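Long-range contacts in fibrillarin-like rRNA/tRNA 2'-O-methyltransferase (Archaeoglobus fulgidus, PDB 1NT2), which uses S-adenosyl-L-methionine to methylate ribose 2'-hydroxyls of rRNA and tRNA at sites chosen by a guide RNA, as part of box C/D sRNP particles: residues L129-I134 and E156-V161; L15-K20 and V72-D77; I47-R52 and M196-D201. All coordinates share one frame; numbering follows the deposited sequence.

In the fold
From the N terminus, strand 14-18 comes first, and residues 15-20 wait until helix 70-78 to find their partner at 72-77, closing contact 2. Before that happens, residues 47-52 at the end of helix 42-48 have opened contact 3, whose other half, 196-201, arrives near the C terminus; contacts 2 and 3 therefore cross. They also touch, Leu15 packing on Ile47 and Leu48. Contact 1 falls wholly within the long span of contact 3 and closes a short strand-helix-strand loop at the centre of the mixed sheet. Contact 2 ties the small N-terminal sheet to that methyltransferase core, and contact 3 joins helix 42-48 to the loop between the last two strands.

Contact 1 (L129-I134 and E156-V161); sequences LIYQDI and EVVIMV. With SAM (S-adenosylmethionine), chain C.
Tyr131 lies obliquely across Val158 and presents its ring edge to it: Val158 CB sits in the ring plane, 3.6 Å from Tyr131 CD1. With CG anti to the backbone N (chi1 -179°), the phenol is carried along the partner strand as far as Met160, whose CG is 4.1 Å from Tyr131 CZ. The methionine bends at chi2 and chi3, placing SD 5.5 Å from the Tyr131 ring centroid in an oblique Met-aromatic contact. Leu129 shares this face and touches Val158 CG2 with its CD1. On the opposite face Ile130 lies alongside Val157, and Gln132 alongside Ile159, each pair pointing the same way. Ile130 CB is 3.4 Å from Val157 CG1, while Gln132, its chain extended beyond CG, sets its amide oxygen OE1 against Ile159 CD1.

Each residue from Leu129 to Gln132 pairs with its counterpart from Glu156 to Ile159, so partners emerge on the same face; the strands run parallel, 3° apart. They are neighbours in the Rossmann-like methyltransferase sheet, joined by a beta-alpha-beta crossover through helix 139-150, whose Leu143 packs on Gln132 and Ile159. Gln132 is bonded through both backbone polar atoms: its N donates to Val158 O (2.8 Å) and its O accepts from Met160 N (2.7 Å), the latter bond with an angle of 167° at the hydrogen.

At Asp133 and Ile134 the chain reaches the cofactor. Asp133 OD2 takes a weak hydrogen bond from SAM N at 3.3 Å and forms a salt bridge with Lys42, while Ile134 rests its CG2 and CD1 against the adenine.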
loop_
_atom_site.group_PDB
_atom_site.type_symbol
_atom_site.label_atom_id
_atom_site.label_comp_id
_atom_site.label_asym_id
_atom_site.label_seq_id
_atom_site.Cartn_x
_atom_site.Cartn_y
_atom_site.Cartn_z
ATOM N N LEU A 129 -14.897 -24.031 45.602
ATOM C CA LEU A 129 -13.990 -22.890 45.534
ATOM C C LEU A 129 -13.348 -22.724 44.158
ATOM O O LEU A 129 -12.926 -23.705 43.526
ATOM C CB LEU A 129 -12.904 -23.016 46.608
ATOM C CG LEU A 129 -11.506 -22.499 46.275
ATOM C CD1 LEU A 129 -10.939 -21.729 47.449
ATOM C CD2 LEU A 129 -10.622 -23.675 45.900
ATOM N N ILE A 130 -13.294 -21.471 43.705
ATOM C CA ILE A 130 -12.702 -21.141 42.419
ATOM C C ILE A 130 -11.436 -20.352 42.680
ATOM O O ILE A 130 -11.507 -19.215 43.151
ATOM C CB ILE A 130 -13.593 -20.225 41.577
ATOM C CG1 ILE A 130 -15.043 -20.692 41.618
ATOM C CG2 ILE A 130 -13.106 -20.234 40.144
ATOM C CD1 ILE A 130 -16.000 -19.749 40.902
ATOM N N TYR A 131 -10.282 -20.952 42.385
ATOM C CA TYR A 131 -8.998 -20.274 42.569
ATOM C C TYR A 131 -8.602 -19.690 41.222
ATOM O O TYR A 131 -8.524 -20.416 40.226
ATOM C CB TYR A 131 -7.911 -21.252 43.043
ATOM C CG TYR A 131 -6.564 -20.597 43.269
ATOM C CD1 TYR A 131 -6.409 -19.571 44.204
ATOM C CD2 TYR A 131 -5.457 -20.960 42.510
ATOM C CE1 TYR A 131 -5.181 -18.918 44.368
ATOM C CE2 TYR A 131 -4.221 -20.317 42.664
ATOM C CZ TYR A 131 -4.090 -19.296 43.590
ATOM O OH TYR A 131 -2.883 -18.642 43.725
ATOM N N GLN A 132 -8.378 -18.380 41.177
ATOM C CA GLN A 132 -7.989 -17.758 39.923
ATOM C C GLN A 132 -6.690 -16.978 40.053
ATOM O O GLN A 132 -6.489 -16.198 40.992
ATOM C CB GLN A 132 -9.088 -16.837 39.392
ATOM C CG GLN A 132 -9.012 -16.635 37.878
ATOM C CD GLN A 132 -9.918 -15.522 37.383
ATOM O OE1 GLN A 132 -9.627 -14.339 37.571
ATOM N NE2 GLN A 132 -11.029 -15.894 36.757
ATOM N N ASP A 133 -5.815 -17.208 39.080
ATOM C CA ASP A 133 -4.506 -16.581 39.003
ATOM C C ASP A 133 -4.292 -16.251 37.536
ATOM O O ASP A 133 -3.297 -16.655 36.941
ATOM C CB ASP A 133 -3.437 -17.575 39.465
ATOM C CG ASP A 133 -2.109 -16.922 39.740
ATOM O OD1 ASP A 133 -1.764 -15.966 39.015
ATOM O OD2 ASP A 133 -1.411 -17.383 40.674
ATOM N N ILE A 134 -5.263 -15.560 36.949
ATOM C CA ILE A 134 -5.197 -15.150 35.550
ATOM C C ILE A 134 -4.840 -13.674 35.529
ATOM O O ILE A 134 -5.408 -12.878 36.278
ATOM C CB ILE A 134 -6.546 -15.308 34.817
ATOM C CG1 ILE A 134 -6.830 -16.775 34.521
ATOM C CG2 ILE A 134 -6.517 -14.551 33.516
ATOM C CD1 ILE A 134 -8.150 -16.979 33.809
ATOM N N GLU A 156 -16.538 -20.433 48.230
ATOM C CA GLU A 156 -15.529 -19.396 48.370
ATOM C C GLU A 156 -14.519 -19.334 47.222
ATOM O O GLU A 156 -14.251 -20.336 46.553
ATOM C CB GLU A 156 -14.804 -19.579 49.710
ATOM C CG GLU A 156 -14.386 -21.021 50.000
ATOM C CD GLU A 156 -13.719 -21.194 51.362
ATOM O OE1 GLU A 156 -14.399 -21.020 52.401
ATOM O OE2 GLU A 156 -12.508 -21.509 51.386
ATOM N N VAL A 157 -13.966 -18.143 46.997
ATOM C CA VAL A 157 -12.981 -17.944 45.939
ATOM C C VAL A 157 -11.765 -17.154 46.396
ATOM O O VAL A 157 -11.838 -16.335 47.308
ATOM C CB VAL A 157 -13.573 -17.201 44.696
ATOM C CG1 VAL A 157 -14.610 -18.067 44.014
ATOM C CG2 VAL A 157 -14.163 -15.860 45.104
ATOM N N VAL A 158 -10.645 -17.428 45.740
ATOM C CA VAL A 158 -9.379 -16.754 45.994
ATOM C C VAL A 158 -8.933 -16.332 44.603
ATOM O O VAL A 158 -8.880 -17.146 43.677
ATOM C CB VAL A 158 -8.315 -17.705 46.589
ATOM C CG1 VAL A 158 -7.133 -16.903 47.083
ATOM C CG2 VAL A 158 -8.917 -18.532 47.709
ATOM N N ILE A 159 -8.629 -15.058 44.446
ATOM C CA ILE A 159 -8.225 -14.580 43.146
ATOM C C ILE A 159 -6.995 -13.703 43.272
ATOM O O ILE A 159 -6.970 -12.765 44.073
ATOM C CB ILE A 159 -9.375 -13.783 42.492
ATOM C CG1 ILE A 159 -9.002 -13.386 41.062
ATOM C CG2 ILE A 159 -9.701 -12.561 43.340
ATOM C CD1 ILE A 159 -10.056 -12.530 40.361
ATOM N N MET A 160 -5.965 -14.022 42.495
ATOM C CA MET A 160 -4.745 -13.233 42.518
ATOM C C MET A 160 -4.890 -12.123 41.466
ATOM O O MET A 160 -5.478 -12.330 40.400
ATOM C CB MET A 160 -3.533 -14.122 42.223
ATOM C CG MET A 160 -3.366 -15.331 43.161
ATOM S SD MET A 160 -3.510 -15.007 44.952
ATOM C CE MET A 160 -2.334 -13.699 45.161
ATOM N N VAL A 161 -4.365 -10.942 41.765
ATOM C CA VAL A 161 -4.486 -9.818 40.843
ATOM C C VAL A 161 -3.189 -9.034 40.639
ATOM O O VAL A 161 -2.482 -8.699 41.590
ATOM C CB VAL A 161 -5.597 -8.845 41.333
ATOM C CG1 VAL A 161 -5.636 -7.586 40.488
ATOM C CG2 VAL A 161 -6.930 -9.547 41.292
HETATM N N SAM C . 0.800 -19.535 39.383
HETATM C CA SAM C . 1.248 -19.848 38.002
HETATM C C SAM C . 2.530 -20.671 38.024
HETATM O O SAM C . 3.012 -20.959 39.116
HETATM O OXT SAM C . 3.009 -21.004 36.885
HETATM C CB SAM C . 1.435 -18.529 37.199
HETATM C CG SAM C . 0.159 -18.219 36.427
HETATM S SD SAM C . 0.060 -16.731 35.334
HETATM C CE SAM C . 0.073 -15.262 36.375
HETATM C "C5'" SAM C . -1.539 -16.741 34.630
HETATM C "C4'" SAM C . -1.862 -17.903 33.718
HETATM O "O4'" SAM C . -3.208 -17.702 33.283
HETATM C "C3'" SAM C . -1.039 -17.947 32.431
HETATM O "O3'" SAM C . -0.260 -19.166 32.562
HETATM C "C2'" SAM C . -2.019 -18.121 31.280
HETATM O "O2'" SAM C . -1.795 -19.061 30.246
HETATM C "C1'" SAM C . -3.375 -18.243 32.003
HETATM N N9 SAM C . -4.462 -17.531 31.355
HETATM C C8 SAM C . -4.607 -16.187 31.124
HETATM N N7 SAM C . -5.716 -15.870 30.527
HETATM C C5 SAM C . -6.356 -17.086 30.347
HETATM C C6 SAM C . -7.609 -17.445 29.765
HETATM N N6 SAM C . -8.447 -16.528 29.245
HETATM N N1 SAM C . -7.977 -18.779 29.732
HETATM C C2 SAM C . -7.120 -19.697 30.263
HETATM N N3 SAM C . -5.916 -19.469 30.841
HETATM C C4 SAM C . -5.590 -18.126 30.850
#

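Contact 2 (L15-K20 and V72-D77); sequences LVTKSK and VSHLAD
Two hydroxyls of the 15-20 segment converge on the carboxylate of Asp77, and these hydrogen bonds are the main polar link. Thr17 OG1 donates to Asp77 OD2 over 3.0 Å, meeting it on the anti side and only 16° out of the carboxylate plane. Thr17 holds OG1 between its backbone N and carbonyl carbon, with CG2 anti to the carbonyl carbon, which turns the hydroxyl to Asp77 and the methyl to His74. Ser19 OG donates to Asp77 OD1 at 3.2 Å but comes from above that plane, 44° out of it; the same hydroxyl oxygen also accepts from Tyr21 N.

Charge pairing surrounds this buried group: Arg104 forms a salt bridge with OD1 and Arg34 with OD2, which would be expected to keep Asp77 ionised. A leucine at Asp77 would probably leave both arginines without their shared anion and the Thr17 and Ser19 hydroxyls without an acceptor.

The contact joins strand 14-18 of the small N-terminal antiparallel sheet to helix 70-78, which follows strand 60-64 of the Rossmann-like core. Strand and helix segments run at 52° with axes 8.3 Å apart, leaving room for side chains between them.

Van der Waals contacts fill the rest. Thr17 CG2 lies in the plane of the His74 ring, at its edge, 3.7 Å from His74 CD2. Thr17 CB packs on Asp77 CB at 3.9 Å, the two side chains crossing at about a right angle. Trp36 stacks on the His74 ring.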
loop_
_atom_site.group_PDB
_atom_site.type_symbol
_atom_site.label_atom_id
_atom_site.label_comp_id
_atom_site.label_asym_id
_atom_site.label_seq_id
_atom_site.Cartn_x
_atom_site.Cartn_y
_atom_site.Cartn_z
ATOM N N LEU A 15 7.956 -23.631 54.109
ATOM C CA LEU A 15 6.547 -23.967 53.947
ATOM C C LEU A 15 6.528 -25.237 53.100
ATOM O O LEU A 15 7.261 -25.329 52.115
ATOM C CB LEU A 15 5.817 -22.832 53.216
ATOM C CG LEU A 15 4.292 -22.876 53.141
ATOM C CD1 LEU A 15 3.708 -22.410 54.458
ATOM C CD2 LEU A 15 3.804 -21.989 52.007
ATOM N N VAL A 16 5.723 -26.221 53.492
ATOM C CA VAL A 16 5.633 -27.477 52.733
ATOM C C VAL A 16 4.267 -28.135 52.854
ATOM O O VAL A 16 3.486 -27.802 53.748
ATOM C CB VAL A 16 6.673 -28.535 53.197
ATOM C CG1 VAL A 16 8.080 -27.998 53.043
ATOM C CG2 VAL A 16 6.386 -28.951 54.634
ATOM N N THR A 17 3.989 -29.073 51.951
ATOM C CA THR A 17 2.723 -29.807 51.972
ATOM C C THR A 17 2.979 -31.315 52.094
ATOM O O THR A 17 3.894 -31.859 51.459
ATOM C CB THR A 17 1.854 -29.542 50.696
ATOM O OG1 THR A 17 2.575 -29.934 49.518
ATOM C CG2 THR A 17 1.475 -28.070 50.599
ATOM N N LYS A 18 2.178 -31.975 52.931
ATOM C CA LYS A 18 2.299 -33.411 53.142
ATOM C C LYS A 18 2.015 -34.115 51.831
ATOM O O LYS A 18 0.875 -34.126 51.365
ATOM C CB LYS A 18 1.287 -33.892 54.195
ATOM C CG LYS A 18 1.059 -35.417 54.204
ATOM C CD LYS A 18 -0.226 -35.838 54.934
ATOM C CE LYS A 18 -0.158 -35.589 56.442
ATOM N NZ LYS A 18 -1.393 -36.045 57.158
ATOM N N SER A 19 3.045 -34.689 51.224
ATOM C CA SER A 19 2.851 -35.410 49.973
ATOM C C SER A 19 3.745 -36.629 49.899
ATOM O O SER A 19 4.591 -36.851 50.763
ATOM C CB SER A 19 3.137 -34.518 48.762
ATOM O OG SER A 19 2.972 -35.254 47.557
ATOM N N LYS A 20 3.532 -37.427 48.863
ATOM C CA LYS A 20 4.319 -38.621 48.639
ATOM C C LYS A 20 4.596 -38.612 47.156
ATOM O O LYS A 20 4.733 -39.662 46.532
ATOM C CB LYS A 20 3.532 -39.871 49.030
ATOM C CG LYS A 20 2.138 -39.909 48.452
ATOM C CD LYS A 20 1.337 -41.080 48.996
ATOM C CE LYS A 20 -0.155 -40.886 48.736
ATOM N NZ LYS A 20 -0.446 -40.597 47.298
ATOM N N VAL A 72 -0.701 -25.310 41.407
ATOM C CA VAL A 72 -1.674 -26.402 41.342
ATOM C C VAL A 72 -1.176 -27.658 42.052
ATOM O O VAL A 72 -1.832 -28.156 42.965
ATOM C CB VAL A 72 -2.012 -26.780 39.868
ATOM C CG1 VAL A 72 -2.733 -28.112 39.820
ATOM C CG2 VAL A 72 -2.867 -25.700 39.233
ATOM N N SER A 73 -0.019 -28.165 41.629
ATOM C CA SER A 73 0.551 -29.375 42.213
ATOM C C SER A 73 0.434 -29.415 43.731
ATOM O O SER A 73 0.317 -30.482 44.302
ATOM C CB SER A 73 2.024 -29.541 41.805
ATOM O OG SER A 73 2.883 -28.652 42.505
ATOM N N HIS A 74 0.462 -28.257 44.384
ATOM C CA HIS A 74 0.339 -28.217 45.839
ATOM C C HIS A 74 -1.108 -28.302 46.268
ATOM O O HIS A 74 -1.461 -29.059 47.170
ATOM C CB HIS A 74 0.957 -26.945 46.411
ATOM C CG HIS A 74 2.448 -26.993 46.477
ATOM N ND1 HIS A 74 3.246 -26.902 45.358
ATOM C CD2 HIS A 74 3.285 -27.192 47.522
ATOM C CE1 HIS A 74 4.510 -27.043 45.709
ATOM N NE2 HIS A 74 4.562 -27.220 47.018
ATOM N N LEU A 75 -1.958 -27.526 45.622
ATOM C CA LEU A 75 -3.356 -27.560 45.975
ATOM C C LEU A 75 -3.815 -29.014 45.945
ATOM O O LEU A 75 -4.636 -29.431 46.757
ATOM C CB LEU A 75 -4.153 -26.709 44.996
ATOM C CG LEU A 75 -5.434 -26.114 45.570
ATOM C CD1 LEU A 75 -5.225 -25.712 47.011
ATOM C CD2 LEU A 75 -5.839 -24.921 44.731
ATOM N N ALA A 76 -3.249 -29.786 45.023
ATOM C CA ALA A 76 -3.592 -31.190 44.884
ATOM C C ALA A 76 -3.204 -31.984 46.125
ATOM O O ALA A 76 -3.799 -33.025 46.415
ATOM C CB ALA A 76 -2.913 -31.765 43.660
ATOM N N ASP A 77 -2.198 -31.506 46.852
ATOM C CA ASP A 77 -1.766 -32.184 48.069
ATOM C C ASP A 77 -2.679 -31.788 49.213
ATOM O O ASP A 77 -2.899 -32.565 50.145
ATOM C CB ASP A 77 -0.334 -31.803 48.442
ATOM C CG ASP A 77 0.697 -32.461 47.559
ATOM O OD1 ASP A 77 0.382 -33.528 46.985
ATOM O OD2 ASP A 77 1.826 -31.916 47.461
#

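Contact 3 (I47-R52 and M196-D201)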
loop_
_atom_site.group_PDB
_atom_site.type_symbol
_atom_site.label_atom_id
_atom_site.label_comp_id
_atom_site.label_asym_id
_atom_site.label_seq_id
_atom_site.Cartn_x
_atom_site.Cartn_y
_atom_site.Cartn_z
ATOM N N ILE A 47 -0.403 -17.633 52.071
ATOM C CA ILE A 47 -0.336 -18.380 53.314
ATOM C C ILE A 47 0.684 -17.702 54.223
ATOM O O ILE A 47 0.364 -17.347 55.358
ATOM C CB ILE A 47 0.086 -19.841 53.053
ATOM C CG1 ILE A 47 -1.077 -20.607 52.428
ATOM C CG2 ILE A 47 0.533 -20.504 54.338
ATOM C CD1 ILE A 47 -0.730 -22.029 52.076
ATOM N N LEU A 48 1.902 -17.503 53.721
ATOM C CA LEU A 48 2.948 -16.861 54.515
ATOM C C LEU A 48 2.579 -15.453 54.944
ATOM O O LEU A 48 2.899 -15.048 56.060
ATOM C CB LEU A 48 4.266 -16.816 53.752
ATOM C CG LEU A 48 4.865 -18.167 53.377
ATOM C CD1 LEU A 48 6.227 -17.930 52.758
ATOM C CD2 LEU A 48 4.980 -19.067 54.601
ATOM N N LYS A 49 1.918 -14.708 54.060
ATOM C CA LYS A 49 1.502 -13.339 54.369
ATOM C C LYS A 49 0.544 -13.310 55.542
ATOM O O LYS A 49 0.236 -12.240 56.069
ATOM C CB LYS A 49 0.812 -12.688 53.167
ATOM C CG LYS A 49 1.751 -12.082 52.171
ATOM C CD LYS A 49 2.518 -10.943 52.795
ATOM C CE LYS A 49 3.720 -10.592 51.942
ATOM N NZ LYS A 49 4.449 -9.427 52.485
ATOM N N GLY A 50 0.063 -14.491 55.928
ATOM C CA GLY A 50 -0.863 -14.597 57.044
ATOM C C GLY A 50 -2.104 -15.406 56.722
ATOM O O GLY A 50 -2.130 -16.626 56.916
ATOM N N HIS A 51 -3.127 -14.713 56.226
ATOM C CA HIS A 51 -4.415 -15.301 55.861
ATOM C C HIS A 51 -4.301 -16.665 55.177
ATOM O O HIS A 51 -3.580 -16.817 54.189
ATOM C CB HIS A 51 -5.168 -14.319 54.960
ATOM C CG HIS A 51 -6.576 -14.728 54.656
ATOM N ND1 HIS A 51 -6.886 -15.868 53.946
ATOM C CD2 HIS A 51 -7.756 -14.135 54.951
ATOM C CE1 HIS A 51 -8.198 -15.956 53.811
ATOM N NE2 HIS A 51 -8.749 -14.916 54.411
ATOM N N ARG A 52 -5.036 -17.643 55.706
ATOM C CA ARG A 52 -5.029 -19.012 55.189
ATOM C C ARG A 52 -6.416 -19.479 54.688
ATOM O O ARG A 52 -7.380 -18.710 54.679
ATOM C CB ARG A 52 -4.524 -19.960 56.284
ATOM C CG ARG A 52 -3.503 -19.322 57.226
ATOM C CD ARG A 52 -3.854 -19.611 58.680
ATOM N NE ARG A 52 -5.303 -19.569 58.911
ATOM C CZ ARG A 52 -6.076 -18.492 58.757
ATOM N NH1 ARG A 52 -5.552 -17.334 58.371
ATOM N NH2 ARG A 52 -7.384 -18.582 58.979
ATOM N N MET A 196 3.697 -8.602 48.948
ATOM C CA MET A 196 4.847 -7.719 48.816
ATOM C C MET A 196 6.256 -8.290 48.635
ATOM O O MET A 196 6.929 -7.943 47.657
ATOM C CB MET A 196 4.834 -6.673 49.933
ATOM C CG MET A 196 5.182 -5.272 49.401
ATOM S SD MET A 196 4.794 -5.040 47.598
ATOM C CE MET A 196 6.446 -5.140 46.868
ATOM N N PRO A 197 6.752 -9.130 49.561
ATOM C CA PRO A 197 8.106 -9.594 49.232
ATOM C C PRO A 197 8.119 -10.511 47.996
ATOM O O PRO A 197 8.794 -10.241 46.990
ATOM C CB PRO A 197 8.532 -10.329 50.499
ATOM C CG PRO A 197 7.866 -9.548 51.562
ATOM C CD PRO A 197 6.480 -9.316 50.993
ATOM N N TYR A 198 7.332 -11.579 48.081
ATOM C CA TYR A 198 7.230 -12.594 47.043
ATOM C C TYR A 198 6.761 -12.154 45.662
ATOM O O TYR A 198 7.356 -12.553 44.660
ATOM C CB TYR A 198 6.359 -13.717 47.581
ATOM C CG TYR A 198 6.853 -14.162 48.933
ATOM C CD1 TYR A 198 7.996 -14.951 49.050
ATOM C CD2 TYR A 198 6.245 -13.714 50.100
ATOM C CE1 TYR A 198 8.520 -15.275 50.295
ATOM C CE2 TYR A 198 6.765 -14.032 51.348
ATOM C CZ TYR A 198 7.903 -14.812 51.436
ATOM O OH TYR A 198 8.433 -15.121 52.662
ATOM N N HIS A 199 5.707 -11.342 45.601
ATOM C CA HIS A 199 5.189 -10.854 44.324
ATOM C C HIS A 199 4.876 -9.373 44.380
ATOM O O HIS A 199 3.743 -8.984 44.626
ATOM C CB HIS A 199 3.947 -11.643 43.937
ATOM C CG HIS A 199 4.210 -13.104 43.778
ATOM N ND1 HIS A 199 4.482 -13.929 44.848
ATOM C CD2 HIS A 199 4.320 -13.874 42.670
ATOM C CE1 HIS A 199 4.750 -15.146 44.408
ATOM N NE2 HIS A 199 4.659 -15.139 43.091
ATOM N N ARG A 200 5.896 -8.556 44.126
ATOM C CA ARG A 200 5.782 -7.101 44.186
ATOM C C ARG A 200 4.735 -6.416 43.300
ATOM O O ARG A 200 4.812 -5.207 43.093
ATOM C CB ARG A 200 7.152 -6.450 43.909
ATOM C CG ARG A 200 8.273 -6.779 44.902
ATOM C CD ARG A 200 9.207 -5.564 45.109
ATOM N NE ARG A 200 9.945 -5.151 43.907
ATOM C CZ ARG A 200 10.661 -4.025 43.801
ATOM N NH1 ARG A 200 10.744 -3.176 44.820
ATOM N NH2 ARG A 200 11.305 -3.747 42.673
ATOM N N ASP A 201 3.755 -7.151 42.787
ATOM C CA ASP A 201 2.743 -6.519 41.938
ATOM C C ASP A 201 1.348 -7.124 42.120
ATOM O O ASP A 201 0.358 -6.568 41.643
ATOM C CB ASP A 201 3.169 -6.620 40.466
ATOM C CG ASP A 201 2.594 -5.493 39.593
ATOM O OD1 ASP A 201 1.352 -5.323 39.565
ATOM O OD2 ASP A 201 3.395 -4.785 38.929
#
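Lys49 reaches from the end of helix 42-48 to the start of the 196-201 loop and has more of its surface buried here than any other residue of the two segments. Its chain bends once, at chi2 (-64°), and is extended beyond, which takes CE and NZ across to Met196 and Pro197. CE lies 3.6 Å from Met196 N. The approach of NZ to the proline ring is too close to be trusted at 2.90 Å resolution, and the exact position of the lysine end is correspondingly doubtful. No hydrogen bond joins the two segments, which makes this a packing contact even though a charged side chain takes part.

Tyr198 is second in buried area. Its CG stands anti to the carbonyl carbon (chi1 -51°), a torsion that directs the ring back toward the helix. Lys49 CE comes to the ring edge, near its plane, 4.4 Å from Tyr198 CD2. Within the loop itself, Pro197 CB lies over one face of the ring, offset toward the rim and 4.1 Å above the plane.

Leu48, third in area, meets the phenol end. Its side chain crosses that of Tyr198 at about a right angle, with Leu48 CD1 3.8 Å from Tyr198 CZ and 3.6 Å from Tyr198 OH. Since Pro197 and Tyr198 also touch a crystal neighbour, lattice packing may influence the loop.

Outside the two segments, Tyr198 also meets the ring of Trp39 and touches Pro38 and Ala45. The contact thus sets the C-terminal end of helix 42-48 against the loop linking strands 188-194 and 202-209, at the surface beside the outermost antiparallel pair of the mixed sheet.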